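Local coordinates for protein putative O-acetylhomoserine (Thiol)-lyase (Campylobacter jejuni, PDB 4OC9) that probably catalyses pyridoxal phosphate-dependent replacement of the acetate group of O-acetylhomoserine by a sulfur nucleophile, as related O-acetylhomoserine sulfhydrylases do, at residues N106-T114 with H384-A395; N368-P379 with K399-E409. All coordinates share one frame; numbering follows the deposited sequence.

Contact 1. Residues N106-T114 with H384-A395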
loop_
_atom_site.group_PDB
_atom_site.type_symbol
_atom_site.label_atom_id
_atom_site.label_comp_id
_atom_site.label_asym_id
_atom_site.label_seq_id
_atom_site.Cartn_x
_atom_site.Cartn_y
_atom_site.Cartn_z
ATOM N N ASN D 106 -8.034 -37.835 0.805
ATOM C CA ASN D 106 -7.415 -38.085 2.095
ATOM C C ASN D 106 -6.011 -37.487 2.132
ATOM O O ASN D 106 -5.323 -37.541 3.146
ATOM C CB ASN D 106 -7.349 -39.583 2.393
ATOM C CG ASN D 106 -6.447 -40.354 1.423
ATOM O OD1 ASN D 106 -6.160 -39.931 0.296
ATOM N ND2 ASN D 106 -6.035 -41.521 1.851
ATOM N N LYS D 107 -5.563 -36.963 0.995
ATOM C CA LYS D 107 -4.236 -36.342 0.919
ATOM C C LYS D 107 -4.329 -34.863 0.459
ATOM O O LYS D 107 -4.195 -34.561 -0.728
ATOM C CB LYS D 107 -3.281 -37.140 0.032
ATOM C CG LYS D 107 -3.054 -38.549 0.536
ATOM C CD LYS D 107 -1.991 -39.294 -0.238
ATOM C CE LYS D 107 -1.915 -40.701 0.276
ATOM N NZ LYS D 107 -0.786 -41.438 -0.329
ATOM N N ILE D 108 -4.608 -33.993 1.433
ATOM C CA ILE D 108 -4.733 -32.567 1.200
ATOM C C ILE D 108 -4.175 -31.721 2.337
ATOM O O ILE D 108 -3.734 -32.242 3.367
ATOM C CB ILE D 108 -6.182 -32.133 0.998
ATOM C CG1 ILE D 108 -7.007 -32.433 2.260
ATOM C CG2 ILE D 108 -6.742 -32.804 -0.238
ATOM C CD1 ILE D 108 -8.470 -32.038 2.163
ATOM N N TYR D 109 -4.207 -30.407 2.106
ATOM C CA TYR D 109 -3.749 -29.436 3.055
ATOM C C TYR D 109 -4.533 -29.597 4.338
ATOM O O TYR D 109 -5.753 -29.687 4.321
ATOM C CB TYR D 109 -3.837 -28.008 2.451
ATOM C CG TYR D 109 -3.540 -26.910 3.436
ATOM C CD1 TYR D 109 -2.267 -26.727 3.944
ATOM C CD2 TYR D 109 -4.530 -25.996 3.793
ATOM C CE1 TYR D 109 -1.995 -25.704 4.841
ATOM C CE2 TYR D 109 -4.273 -24.963 4.679
ATOM C CZ TYR D 109 -3.007 -24.812 5.208
ATOM O OH TYR D 109 -2.767 -23.779 6.091
ATOM N N GLY D 110 -3.796 -29.647 5.443
ATOM C CA GLY D 110 -4.357 -29.814 6.781
ATOM C C GLY D 110 -5.508 -28.896 7.100
ATOM O O GLY D 110 -6.533 -29.320 7.663
ATOM N N GLY D 111 -5.345 -27.629 6.764
ATOM C CA GLY D 111 -6.392 -26.662 7.007
ATOM C C GLY D 111 -7.642 -27.032 6.223
ATOM O O GLY D 111 -8.752 -27.003 6.759
ATOM N N THR D 112 -7.483 -27.393 4.957
ATOM C CA THR D 112 -8.635 -27.745 4.138
ATOM C C THR D 112 -9.294 -29.014 4.692
ATOM O O THR D 112 -10.515 -29.220 4.571
ATOM C CB THR D 112 -8.225 -28.014 2.688
ATOM O OG1 THR D 112 -7.439 -26.923 2.200
ATOM C CG2 THR D 112 -9.438 -28.196 1.803
ATOM N N GLN D 113 -8.487 -29.878 5.278
ATOM C CA GLN D 113 -9.001 -31.126 5.830
ATOM C C GLN D 113 -9.885 -30.838 7.025
ATOM O O GLN D 113 -10.960 -31.423 7.160
ATOM C CB GLN D 113 -7.830 -32.071 6.144
ATOM C CG GLN D 113 -8.208 -33.441 6.646
ATOM C CD GLN D 113 -7.013 -34.366 6.629
ATOM O OE1 GLN D 113 -5.935 -34.009 6.141
ATOM N NE2 GLN D 113 -7.201 -35.579 7.134
ATOM N N THR D 114 -9.426 -29.939 7.879
ATOM C CA THR D 114 -10.185 -29.522 9.070
ATOM C C THR D 114 -11.484 -28.833 8.635
ATOM O O THR D 114 -12.555 -29.116 9.157
ATOM C CB THR D 114 -9.367 -28.589 9.948
ATOM O OG1 THR D 114 -8.219 -29.308 10.432
ATOM C CG2 THR D 114 -10.160 -28.136 11.107
ATOM N N HIS D 384 -0.168 -30.306 10.411
ATOM C CA HIS D 384 -1.083 -31.429 10.473
ATOM C C HIS D 384 -1.196 -31.914 11.918
ATOM O O HIS D 384 -1.483 -33.080 12.207
ATOM C CB HIS D 384 -0.649 -32.481 9.464
ATOM C CG HIS D 384 -0.834 -32.030 8.050
ATOM N ND1 HIS D 384 -0.047 -31.061 7.465
ATOM C CD2 HIS D 384 -1.699 -32.441 7.095
ATOM C CE1 HIS D 384 -0.439 -30.869 6.221
ATOM N NE2 HIS D 384 -1.430 -31.706 5.967
ATOM N N SER D 385 -1.009 -30.952 12.818
ATOM C CA SER D 385 -1.096 -31.154 14.256
ATOM C C SER D 385 -2.527 -31.545 14.668
ATOM O O SER D 385 -2.724 -32.300 15.625
ATOM C CB SER D 385 -0.697 -29.859 14.981
ATOM O OG SER D 385 -0.807 -29.990 16.386
ATOM N N GLN D 386 -3.523 -31.025 13.947
ATOM C CA GLN D 386 -4.930 -31.314 14.240
ATOM C C GLN D 386 -5.363 -32.746 13.891
ATOM O O GLN D 386 -6.223 -33.301 14.569
ATOM C CB GLN D 386 -5.840 -30.284 13.545
ATOM C CG GLN D 386 -5.731 -28.868 14.106
ATOM C CD GLN D 386 -6.487 -27.837 13.282
ATOM O OE1 GLN D 386 -6.371 -27.783 12.046
ATOM N NE2 GLN D 386 -7.225 -26.978 13.964
ATOM N N LEU D 387 -4.745 -33.343 12.868
ATOM C CA LEU D 387 -5.087 -34.712 12.436
ATOM C C LEU D 387 -4.817 -35.803 13.484
ATOM O O LEU D 387 -3.931 -35.660 14.327
ATOM C CB LEU D 387 -4.403 -35.082 11.104
ATOM C CG LEU D 387 -4.789 -34.412 9.770
ATOM C CD1 LEU D 387 -4.669 -32.889 9.736
ATOM C CD2 LEU D 387 -3.952 -35.029 8.656
ATOM N N SER D 388 -5.605 -36.883 13.421
ATOM C CA SER D 388 -5.470 -38.015 14.355
ATOM C C SER D 388 -4.188 -38.765 14.015
ATOM O O SER D 388 -3.693 -38.654 12.898
ATOM C CB SER D 388 -6.674 -38.965 14.293
ATOM O OG SER D 388 -6.763 -39.596 13.034
ATOM N N GLU D 389 -3.704 -39.567 14.964
ATOM C CA GLU D 389 -2.473 -40.313 14.796
ATOM C C GLU D 389 -2.602 -41.247 13.563
ATOM O O GLU D 389 -1.622 -41.448 12.830
ATOM C CB GLU D 389 -2.106 -41.006 16.135
ATOM C CG GLU D 389 -0.651 -41.468 16.312
ATOM C CD GLU D 389 -0.197 -42.594 15.407
ATOM O OE1 GLU D 389 -1.031 -43.294 14.807
ATOM O OE2 GLU D 389 1.026 -42.810 15.325
ATOM N N GLU D 390 -3.818 -41.756 13.309
ATOM C CA GLU D 390 -4.096 -42.656 12.162
ATOM C C GLU D 390 -4.285 -41.889 10.834
ATOM O O GLU D 390 -3.863 -42.370 9.788
ATOM C CB GLU D 390 -5.304 -43.559 12.423
ATOM C CG GLU D 390 -5.572 -44.523 11.268
ATOM C CD GLU D 390 -6.754 -45.441 11.503
ATOM O OE1 GLU D 390 -7.430 -45.298 12.542
ATOM O OE2 GLU D 390 -7.018 -46.305 10.636
ATOM N N GLU D 391 -4.945 -40.726 10.870
ATOM C CA GLU D 391 -5.139 -39.909 9.653
ATOM C C GLU D 391 -3.781 -39.508 9.088
ATOM O O GLU D 391 -3.635 -39.325 7.881
ATOM C CB GLU D 391 -5.973 -38.640 9.914
ATOM C CG GLU D 391 -7.456 -38.855 10.141
ATOM C CD GLU D 391 -8.186 -37.569 10.497
ATOM O OE1 GLU D 391 -7.606 -36.711 11.204
ATOM O OE2 GLU D 391 -9.374 -37.437 10.136
ATOM N N LEU D 392 -2.802 -39.356 9.976
ATOM C CA LEU D 392 -1.450 -38.992 9.582
ATOM C C LEU D 392 -0.843 -40.043 8.730
ATOM O O LEU D 392 -0.189 -39.734 7.739
ATOM C CB LEU D 392 -0.543 -38.848 10.790
ATOM C CG LEU D 392 -0.672 -37.651 11.723
ATOM C CD1 LEU D 392 0.294 -37.844 12.878
ATOM C CD2 LEU D 392 -0.349 -36.383 10.952
ATOM N N GLN D 393 -1.100 -41.289 9.113
ATOM C CA GLN D 393 -0.564 -42.442 8.407
ATOM C C GLN D 393 -1.293 -42.633 7.071
ATOM O O GLN D 393 -0.728 -43.148 6.119
ATOM C CB GLN D 393 -0.706 -43.667 9.303
ATOM C CG GLN D 393 -0.059 -43.478 10.666
ATOM C CD GLN D 393 -0.490 -44.537 11.639
ATOM O OE1 GLN D 393 -1.516 -45.185 11.435
ATOM N NE2 GLN D 393 0.241 -44.673 12.742
ATOM N N LYS D 394 -2.553 -42.212 6.998
ATOM C CA LYS D 394 -3.323 -42.361 5.755
ATOM C C LYS D 394 -2.833 -41.296 4.736
ATOM O O LYS D 394 -2.897 -41.503 3.533
ATOM C CB LYS D 394 -4.813 -42.350 6.123
ATOM C CG LYS D 394 -5.822 -43.092 5.297
ATOM C CD LYS D 394 -7.053 -43.321 6.194
ATOM C CE LYS D 394 -8.139 -44.166 5.529
ATOM N NZ LYS D 394 -8.718 -43.587 4.280
ATOM N N ALA D 395 -2.290 -40.188 5.246
ATOM C CA ALA D 395 -1.746 -39.091 4.433
ATOM C C ALA D 395 -0.247 -39.314 4.202
ATOM O O ALA D 395 0.400 -38.595 3.412
ATOM C CB ALA D 395 -1.963 -37.743 5.120
HETATM O O HOH W 1 -0.749 -43.095 1.879
HETATM O O HOH W 2 -9.920 -36.652 7.065
#

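Contact 2. Residues N368-P379 with K399-E409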
loop_
_atom_site.group_PDB
_atom_site.type_symbol
_atom_site.label_atom_id
_atom_site.label_comp_id
_atom_site.label_asym_id
_atom_site.label_seq_id
_atom_site.Cartn_x
_atom_site.Cartn_y
_atom_site.Cartn_z
ATOM N N ASN D 368 4.551 -21.739 5.991
ATOM C CA ASN D 368 4.080 -21.177 4.742
ATOM C C ASN D 368 4.801 -21.913 3.613
ATOM O O ASN D 368 5.620 -22.786 3.880
ATOM C CB ASN D 368 4.475 -19.736 4.641
ATOM C CG ASN D 368 3.979 -19.104 3.358
ATOM O OD1 ASN D 368 2.937 -19.513 2.841
ATOM N ND2 ASN D 368 4.659 -18.092 2.891
ATOM N N LEU D 369 4.452 -21.661 2.367
ATOM C CA LEU D 369 5.170 -22.336 1.285
ATOM C C LEU D 369 5.065 -21.468 0.033
ATOM O O LEU D 369 4.103 -20.700 -0.128
ATOM C CB LEU D 369 4.674 -23.763 1.055
ATOM C CG LEU D 369 3.369 -23.984 0.347
ATOM C CD1 LEU D 369 3.628 -23.978 -1.160
ATOM C CD2 LEU D 369 2.874 -25.370 0.658
ATOM N N GLY D 370 6.038 -21.597 -0.846
ATOM C CA GLY D 370 6.044 -20.831 -2.057
ATOM C C GLY D 370 6.653 -19.451 -1.888
ATOM O O GLY D 370 6.444 -18.577 -2.716
ATOM N N ASP D 371 7.366 -19.222 -0.794
ATOM C CA ASP D 371 8.021 -17.914 -0.552
ATOM C C ASP D 371 9.349 -17.986 -1.340
ATOM O O ASP D 371 9.862 -19.067 -1.671
ATOM C CB ASP D 371 8.241 -17.698 0.972
ATOM C CG ASP D 371 8.811 -16.320 1.342
ATOM O OD1 ASP D 371 9.281 -15.564 0.478
ATOM O OD2 ASP D 371 8.733 -15.961 2.543
ATOM N N SER D 372 9.862 -16.827 -1.692
ATOM C CA SER D 372 11.118 -16.759 -2.423
ATOM C C SER D 372 12.250 -17.208 -1.486
ATOM O O SER D 372 13.335 -17.595 -1.956
ATOM C CB SER D 372 11.319 -15.358 -2.927
ATOM O OG SER D 372 11.175 -14.473 -1.834
ATOM N N LYS D 373 12.002 -17.132 -0.170
ATOM C CA LYS D 373 12.973 -17.583 0.825
ATOM C C LYS D 373 12.596 -18.997 1.170
ATOM O O LYS D 373 11.418 -19.307 1.342
ATOM C CB LYS D 373 13.023 -16.764 2.108
ATOM C CG LYS D 373 13.656 -15.382 2.035
ATOM C CD LYS D 373 12.865 -14.361 1.252
ATOM C CE LYS D 373 11.602 -13.942 1.989
ATOM N NZ LYS D 373 10.809 -12.987 1.161
ATOM N N SER D 374 13.596 -19.865 1.262
ATOM C CA SER D 374 13.352 -21.259 1.585
ATOM C C SER D 374 12.805 -21.415 2.997
ATOM O O SER D 374 13.266 -20.744 3.898
ATOM C CB SER D 374 14.596 -22.117 1.390
ATOM O OG SER D 374 14.957 -22.115 0.027
ATOM N N LEU D 375 11.859 -22.324 3.160
ATOM C CA LEU D 375 11.240 -22.561 4.453
ATOM C C LEU D 375 11.237 -24.026 4.886
ATOM O O LEU D 375 11.300 -24.961 4.066
ATOM C CB LEU D 375 9.778 -22.132 4.399
ATOM C CG LEU D 375 9.498 -20.744 3.833
ATOM C CD1 LEU D 375 8.009 -20.501 3.802
ATOM C CD2 LEU D 375 10.207 -19.654 4.613
ATOM N N ILE D 376 11.147 -24.221 6.196
ATOM C CA ILE D 376 11.152 -25.569 6.767
ATOM C C ILE D 376 10.187 -25.702 7.909
ATOM O O ILE D 376 9.955 -24.753 8.624
ATOM C CB ILE D 376 12.580 -25.952 7.220
ATOM C CG1 ILE D 376 12.606 -27.378 7.793
ATOM C CG2 ILE D 376 13.120 -24.976 8.246
ATOM C CD1 ILE D 376 13.996 -27.952 8.042
ATOM N N ILE D 377 9.634 -26.890 8.058
ATOM C CA ILE D 377 8.701 -27.209 9.117
ATOM C C ILE D 377 8.557 -28.717 9.360
ATOM O O ILE D 377 8.883 -29.516 8.505
ATOM C CB ILE D 377 7.316 -26.690 8.790
ATOM C CG1 ILE D 377 6.600 -26.499 10.166
ATOM C CG2 ILE D 377 6.695 -27.597 7.674
ATOM C CD1 ILE D 377 5.635 -25.362 10.120
ATOM N N HIS D 378 8.098 -29.072 10.562
ATOM C CA HIS D 378 7.849 -30.465 11.004
ATOM C C HIS D 378 6.324 -30.639 11.148
ATOM O O HIS D 378 5.779 -30.370 12.218
ATOM C CB HIS D 378 8.484 -30.691 12.366
ATOM C CG HIS D 378 8.296 -32.077 12.890
ATOM N ND1 HIS D 378 7.130 -32.495 13.493
ATOM C CD2 HIS D 378 9.150 -33.130 12.937
ATOM C CE1 HIS D 378 7.265 -33.753 13.874
ATOM N NE2 HIS D 378 8.479 -34.166 13.542
ATOM N N PRO D 379 5.636 -31.095 10.089
ATOM C CA PRO D 379 4.163 -31.277 10.034
ATOM C C PRO D 379 3.389 -31.956 11.160
ATOM O O PRO D 379 2.312 -31.478 11.546
ATOM C CB PRO D 379 3.962 -32.094 8.753
ATOM C CG PRO D 379 5.103 -31.702 7.904
ATOM C CD PRO D 379 6.268 -31.546 8.842
ATOM N N LYS D 399 6.649 -39.055 12.544
ATOM C CA LYS D 399 7.310 -38.172 13.488
ATOM C C LYS D 399 8.695 -37.710 12.991
ATOM O O LYS D 399 9.293 -36.776 13.560
ATOM C CB LYS D 399 7.458 -38.831 14.881
ATOM C CG LYS D 399 6.213 -38.819 15.766
ATOM C CD LYS D 399 6.277 -39.606 17.075
ATOM C CE LYS D 399 7.436 -39.294 18.011
ATOM N NZ LYS D 399 7.365 -38.025 18.772
ATOM N N ALA D 400 9.216 -38.391 11.974
ATOM C CA ALA D 400 10.525 -38.058 11.414
ATOM C C ALA D 400 10.399 -37.202 10.158
ATOM O O ALA D 400 11.394 -36.745 9.613
ATOM C CB ALA D 400 11.274 -39.350 11.104
ATOM N N THR D 401 9.162 -36.970 9.719
ATOM C CA THR D 401 8.911 -36.200 8.504
ATOM C C THR D 401 9.162 -34.708 8.565
ATOM O O THR D 401 8.737 -34.030 9.497
ATOM C CB THR D 401 7.471 -36.389 8.040
ATOM O OG1 THR D 401 7.222 -37.793 7.793
ATOM C CG2 THR D 401 7.245 -35.630 6.760
ATOM N N ILE D 402 9.848 -34.217 7.549
ATOM C CA ILE D 402 10.167 -32.803 7.413
ATOM C C ILE D 402 9.692 -32.340 6.073
ATOM O O ILE D 402 9.867 -33.050 5.092
ATOM C CB ILE D 402 11.668 -32.541 7.497
ATOM C CG1 ILE D 402 12.081 -32.636 8.958
ATOM C CG2 ILE D 402 12.011 -31.117 7.014
ATOM C CD1 ILE D 402 13.579 -32.504 9.175
ATOM N N ARG D 403 9.107 -31.150 6.038
ATOM C CA ARG D 403 8.610 -30.592 4.804
ATOM C C ARG D 403 9.435 -29.344 4.493
ATOM O O ARG D 403 9.725 -28.563 5.379
ATOM C CB ARG D 403 7.162 -30.159 4.953
ATOM C CG ARG D 403 6.531 -29.742 3.640
ATOM C CD ARG D 403 5.179 -29.035 3.699
ATOM N NE ARG D 403 4.673 -27.989 4.576
ATOM C CZ ARG D 403 4.862 -26.699 4.583
ATOM N NH1 ARG D 403 5.843 -26.210 3.906
ATOM N NH2 ARG D 403 4.199 -25.951 5.476
ATOM N N LEU D 404 9.841 -29.198 3.237
ATOM C CA LEU D 404 10.609 -28.069 2.820
ATOM C C LEU D 404 9.934 -27.332 1.700
ATOM O O LEU D 404 9.301 -27.929 0.864
ATOM C CB LEU D 404 11.975 -28.488 2.248
ATOM C CG LEU D 404 12.963 -29.276 3.101
ATOM C CD1 LEU D 404 14.223 -29.436 2.304
ATOM C CD2 LEU D 404 13.262 -28.555 4.414
ATOM N N SER D 405 10.066 -26.014 1.706
ATOM C CA SER D 405 9.534 -25.181 0.646
ATOM C C SER D 405 10.839 -24.617 0.041
ATOM O O SER D 405 11.520 -23.791 0.674
ATOM C CB SER D 405 8.658 -24.049 1.140
ATOM O OG SER D 405 8.279 -23.244 0.029
ATOM N N ILE D 406 11.159 -25.043 -1.171
ATOM C CA ILE D 406 12.377 -24.617 -1.808
ATOM C C ILE D 406 12.242 -23.253 -2.452
ATOM O O ILE D 406 11.379 -23.028 -3.300
ATOM C CB ILE D 406 12.876 -25.642 -2.829
ATOM C CG1 ILE D 406 12.949 -27.043 -2.216
ATOM C CG2 ILE D 406 14.244 -25.221 -3.375
ATOM C CD1 ILE D 406 13.862 -27.173 -1.022
ATOM N N GLY D 407 13.115 -22.343 -2.029
ATOM C CA GLY D 407 13.112 -20.967 -2.505
ATOM C C GLY D 407 13.903 -20.692 -3.751
ATOM O O GLY D 407 14.195 -21.606 -4.515
ATOM N N LEU D 408 14.255 -19.427 -3.942
ATOM C CA LEU D 408 14.997 -18.993 -5.134
ATOM C C LEU D 408 16.474 -18.766 -4.868
ATOM O O LEU D 408 17.157 -18.258 -5.733
ATOM C CB LEU D 408 14.394 -17.706 -5.684
ATOM C CG LEU D 408 12.905 -17.736 -6.064
ATOM C CD1 LEU D 408 12.484 -16.350 -6.513
ATOM C CD2 LEU D 408 12.637 -18.753 -7.145
ATOM N N GLU D 409 16.951 -19.129 -3.671
ATOM C CA GLU D 409 18.361 -18.946 -3.347
ATOM C C GLU D 409 19.260 -19.849 -4.230
ATOM O O GLU D 409 18.776 -20.701 -4.983
ATOM C CB GLU D 409 18.723 -19.300 -1.895
ATOM C CG GLU D 409 17.978 -18.635 -0.748
ATOM C CD GLU D 409 16.634 -19.265 -0.389
ATOM O OE1 GLU D 409 16.106 -20.141 -1.095
ATOM O OE2 GLU D 409 16.112 -18.908 0.681
HETATM O O HOH W 3 9.899 -21.022 0.280
HETATM O O HOH W 4 8.309 -26.392 4.515
#

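Contact 1. Residues N106-T114 with H384-A395
The imidazole of His384 lies against the first turn of helix 110-119, where Gly110 CA sits over one ring face in a CH-pi contact, 3.9 Å from the centroid. Having no side chain, Gly110 lets the ring come this close, while Ile108 O lies near its edge in the ring plane. Gln113 sends CG away from its backbone N (chi1 -176°) and stays extended, so that its amide crosses the Leu387 side chain at about a right angle, with OE1 3.4 Å from CD2. From NE2, 2.9 Å away, a water carries the link on to Glu391 OE2. Glu391 is steadied by a capping box: its N bonds to Ser388 OG, while Ser388 N gives to its OE1 (3.0 Å). One residue on from Gln113, Thr114 OG1 lies 2.9 Å from Gln386 OE1 and 3.2 Å from Gly110 O, two acceptors competing for one proton. Lys107, extended past Ala395, reaches a water held by Lys394 O, though its ammonium also makes a salt bridge to Asp133 and a hydrogen bond to Gln158. Apolar contacts thus form the middle, while the Thr114-Gln386 approach and two waters, rather than an ion pair across the segments, supply the polar links.

Contact 2. Residues N368-P379 with K399-E409
The guanidinium of Arg403 has Ile377 CG2 packed on one face, 3.6 Å from its plane and over its centre, with Leu369 CD2 over the opposite face. Paired across the strands, the Arg403 and Ile377 side chains run alongside; a bend at chi3 (43°) then turns the guanidinium so that NH1 reaches Asn368 O in a weak hydrogen bond. A long side chain with a flat, cationic end suits this place: its methylenes and faces meet hydrocarbon while its rim can donate. The backbones beneath pair antiparallel: Leu375 with Ser405 and Ile377 with Arg403 are hydrogen-bonded pairs, with Ile376 and Leu404 the non-hydrogen-bonded pair between them. On the face of Ile376, its CG1 meets Leu404 CD2 at 3.6 Å, side by side and pointing the same way, and Ile402 CG2 adds a second apolar neighbour. Ser405 turns OG to accept from Gly370 N (2.9 Å), tying the incoming loop to the strand. Beyond it Glu409 grips Ser374 with both oxygens: OE2 takes the backbone N at 2.8 Å through its syn lone pair, and OE1 takes the hydroxyl from 32° out of the carboxylate plane. Ser374 OG accepts from Gly407 N, and Gly407, lacking a side chain, lets its CA approach Ser372 O to 3.4 Å. Glu409 OE2 also bonds to His12 of the third subunit, so this turn reaches the tetramer interface. At the far end His378 NE2 donates to Lys399 O (2.7 Å), which lies in the ring plane, although NE2 stands well above the carbonyl plane. Neighbouring antiparallel strands linked through a short helix, within a sheet backed by helices 276-309 and 411-422, are typical of the small C-terminal domain of fold-type I pyridoxal phosphate enzymes.

In the fold
From the N terminus the chain first lays down 106-114, leaving strand 101-105 of the large seven-stranded sheet for helix 110-119. Far later come 368-379, then 384-395, then 399-409, so the segments of the two contacts alternate and the loops they close cross. Contact 1 closes a loop of 269 residues, joining the large cofactor-binding domain to the C-terminal region; contact 2 closes one of only 19, between neighbouring strands of the five-stranded sheet, and helix 389-394 of contact 1 lies within it. A probable hydrogen bond from His384 N to Pro379 O joins them directly. Both contacts also touch the second subunit, and contact 2 reaches the third.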